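Local coordinates for protein methyltransferase FkbM (Methylobacillus flagellatus KT, PDB 2PY6) that probably transfers methyl groups, as a member of the FkbM family of methyltransferases, to an acceptor that has not been established, at residues A[120-125]-A[397-402]. Numbering follows the deposited sequence.
Sequences CRYDGP and HTPDRW
Pro399 meets Tyr122 obliquely, its CG 4.2 Å from Tyr122 CE1, the sole apolar touch between the side chains of 120-125 and 397-402. Beside it a water donates to both Arg121 O and Pro399 O, tying the backbones together. Asp400 has its CG anti to the backbone N (chi1 -155°), which turns the carboxylate out to Arg121, whose chain bends at chi2 and chi3 to offer its guanidinium side-on. Arg121 NE reaches Asp400 OD2 at 3.0 Å and Arg121 NH2 reaches Asp400 OD1 at 2.9 Å, the latter nearly straight (171°). Both oxygens are met on their syn sides, and the guanidinium and carboxylate planes lie 21° apart. Asp400 OD1 also accepts Arg401 N, at 2.7 Å on its anti side, helping the two Arg121 bonds to hold the carboxylate's rotation. With an alanine here, Arg121 NE and NH2 and Arg401 N lose their carboxylate, and the guanidinium, left with Glu144 and Phe63 among its partners, is likely to turn more freely. Arg401 also pairs with Glu144 and donates to Asp161 O, so one carboxylate spans both arginines. The result is a bidentate interdomain salt bridge, joining the N-cap region of helix 123-135 to the hairpin of strands 392-396 and 404-408, the antiparallel pair that marks the class I (Rossmann-like) methyltransferase fold.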
# COMPACT_ATOMS: atom_id res chain seq x y z
N CYS A 120 13.80 -4.26 -17.03
CA CYS A 120 13.65 -3.14 -16.11
C CYS A 120 14.20 -1.86 -16.72
O CYS A 120 15.21 -1.88 -17.44
CB CYS A 120 14.32 -3.47 -14.80
SG CYS A 120 13.57 -4.95 -14.03
N ARG A 121 13.47 -0.77 -16.50
CA ARG A 121 13.77 0.55 -17.06
C ARG A 121 14.16 1.55 -15.99
O ARG A 121 14.74 2.58 -16.33
CB ARG A 121 12.56 1.13 -17.80
CG ARG A 121 11.81 0.23 -18.78
CD ARG A 121 12.60 -0.14 -19.98
NE ARG A 121 12.71 0.96 -20.95
CZ ARG A 121 13.26 0.83 -22.16
NH1 ARG A 121 13.77 -0.34 -22.54
NH2 ARG A 121 13.30 1.86 -23.00
N TYR A 122 13.83 1.27 -14.73
CA TYR A 122 14.11 2.18 -13.64
C TYR A 122 15.29 1.73 -12.77
O TYR A 122 15.58 0.54 -12.65
CB TYR A 122 12.81 2.54 -12.88
CG TYR A 122 11.76 3.10 -13.88
CD1 TYR A 122 12.08 4.18 -14.74
CD2 TYR A 122 10.49 2.54 -13.98
CE1 TYR A 122 11.15 4.67 -15.67
CE2 TYR A 122 9.56 3.03 -14.91
CZ TYR A 122 9.90 4.09 -15.74
OH TYR A 122 8.97 4.58 -16.64
N ASP A 123 15.99 2.73 -12.22
CA ASP A 123 17.28 2.55 -11.59
C ASP A 123 17.41 1.40 -10.62
O ASP A 123 18.34 0.62 -10.73
CB ASP A 123 17.76 3.85 -10.88
CG ASP A 123 18.19 4.94 -11.86
OD1 ASP A 123 18.39 4.69 -13.06
OD2 ASP A 123 18.34 6.08 -11.41
N GLY A 124 16.50 1.34 -9.66
CA GLY A 124 16.57 0.31 -8.63
C GLY A 124 16.60 -1.09 -9.20
O GLY A 124 17.57 -1.79 -9.03
N PRO A 125 15.53 -1.49 -9.87
CA PRO A 125 15.45 -2.83 -10.46
C PRO A 125 16.47 -3.09 -11.60
O PRO A 125 17.05 -4.17 -11.66
CB PRO A 125 14.00 -2.91 -11.00
CG PRO A 125 13.27 -1.83 -10.40
CD PRO A 125 14.26 -0.76 -10.05
N HIS A 397 11.41 14.86 -21.49
CA HIS A 397 10.77 14.91 -20.17
C HIS A 397 10.41 13.62 -19.38
O HIS A 397 9.57 13.68 -18.48
CB HIS A 397 9.50 15.73 -20.25
CG HIS A 397 9.70 17.15 -20.64
ND1 HIS A 397 9.86 18.16 -19.72
CD2 HIS A 397 9.72 17.74 -21.86
CE1 HIS A 397 9.99 19.32 -20.36
NE2 HIS A 397 9.88 19.10 -21.65
N THR A 398 11.01 12.48 -19.70
CA THR A 398 10.84 11.28 -18.88
C THR A 398 12.21 10.60 -18.76
O THR A 398 13.13 10.94 -19.49
CB THR A 398 9.83 10.22 -19.48
OG1 THR A 398 10.31 9.72 -20.73
CG2 THR A 398 8.43 10.80 -19.65
N PRO A 399 12.36 9.67 -17.80
CA PRO A 399 13.56 8.83 -17.76
C PRO A 399 13.55 7.74 -18.85
O PRO A 399 14.47 6.95 -18.90
CB PRO A 399 13.49 8.13 -16.39
CG PRO A 399 12.29 8.68 -15.72
CD PRO A 399 11.45 9.39 -16.67
N ASP A 400 12.53 7.68 -19.71
CA ASP A 400 12.44 6.65 -20.73
C ASP A 400 12.38 7.34 -22.10
O ASP A 400 12.79 8.49 -22.21
CB ASP A 400 11.24 5.74 -20.42
CG ASP A 400 11.40 4.34 -21.01
OD1 ASP A 400 11.96 4.22 -22.12
OD2 ASP A 400 10.98 3.36 -20.37
N ARG A 401 11.88 6.67 -23.13
CA ARG A 401 11.89 7.25 -24.48
C ARG A 401 10.70 8.13 -24.82
O ARG A 401 10.67 8.79 -25.85
CB ARG A 401 12.17 6.16 -25.55
CG ARG A 401 11.30 4.95 -25.55
CD ARG A 401 11.86 3.86 -26.44
NE ARG A 401 11.79 4.19 -27.86
CZ ARG A 401 12.18 3.38 -28.83
NH1 ARG A 401 12.68 2.19 -28.56
NH2 ARG A 401 12.06 3.78 -30.09
N TRP A 402 9.79 8.26 -23.87
CA TRP A 402 8.59 9.06 -24.07
C TRP A 402 8.83 10.53 -23.71
O TRP A 402 9.62 10.86 -22.85
CB TRP A 402 7.46 8.55 -23.16
CG TRP A 402 7.51 7.07 -22.88
CD1 TRP A 402 7.58 6.46 -21.64
CD2 TRP A 402 7.60 6.01 -23.84
NE1 TRP A 402 7.64 5.10 -21.79
CE2 TRP A 402 7.66 4.80 -23.13
CE3 TRP A 402 7.60 5.98 -25.24
CZ2 TRP A 402 7.73 3.56 -23.76
CZ3 TRP A 402 7.66 4.74 -25.88
CH2 TRP A 402 7.73 3.56 -25.13
O HOH W 1 15.21 5.09 -16.54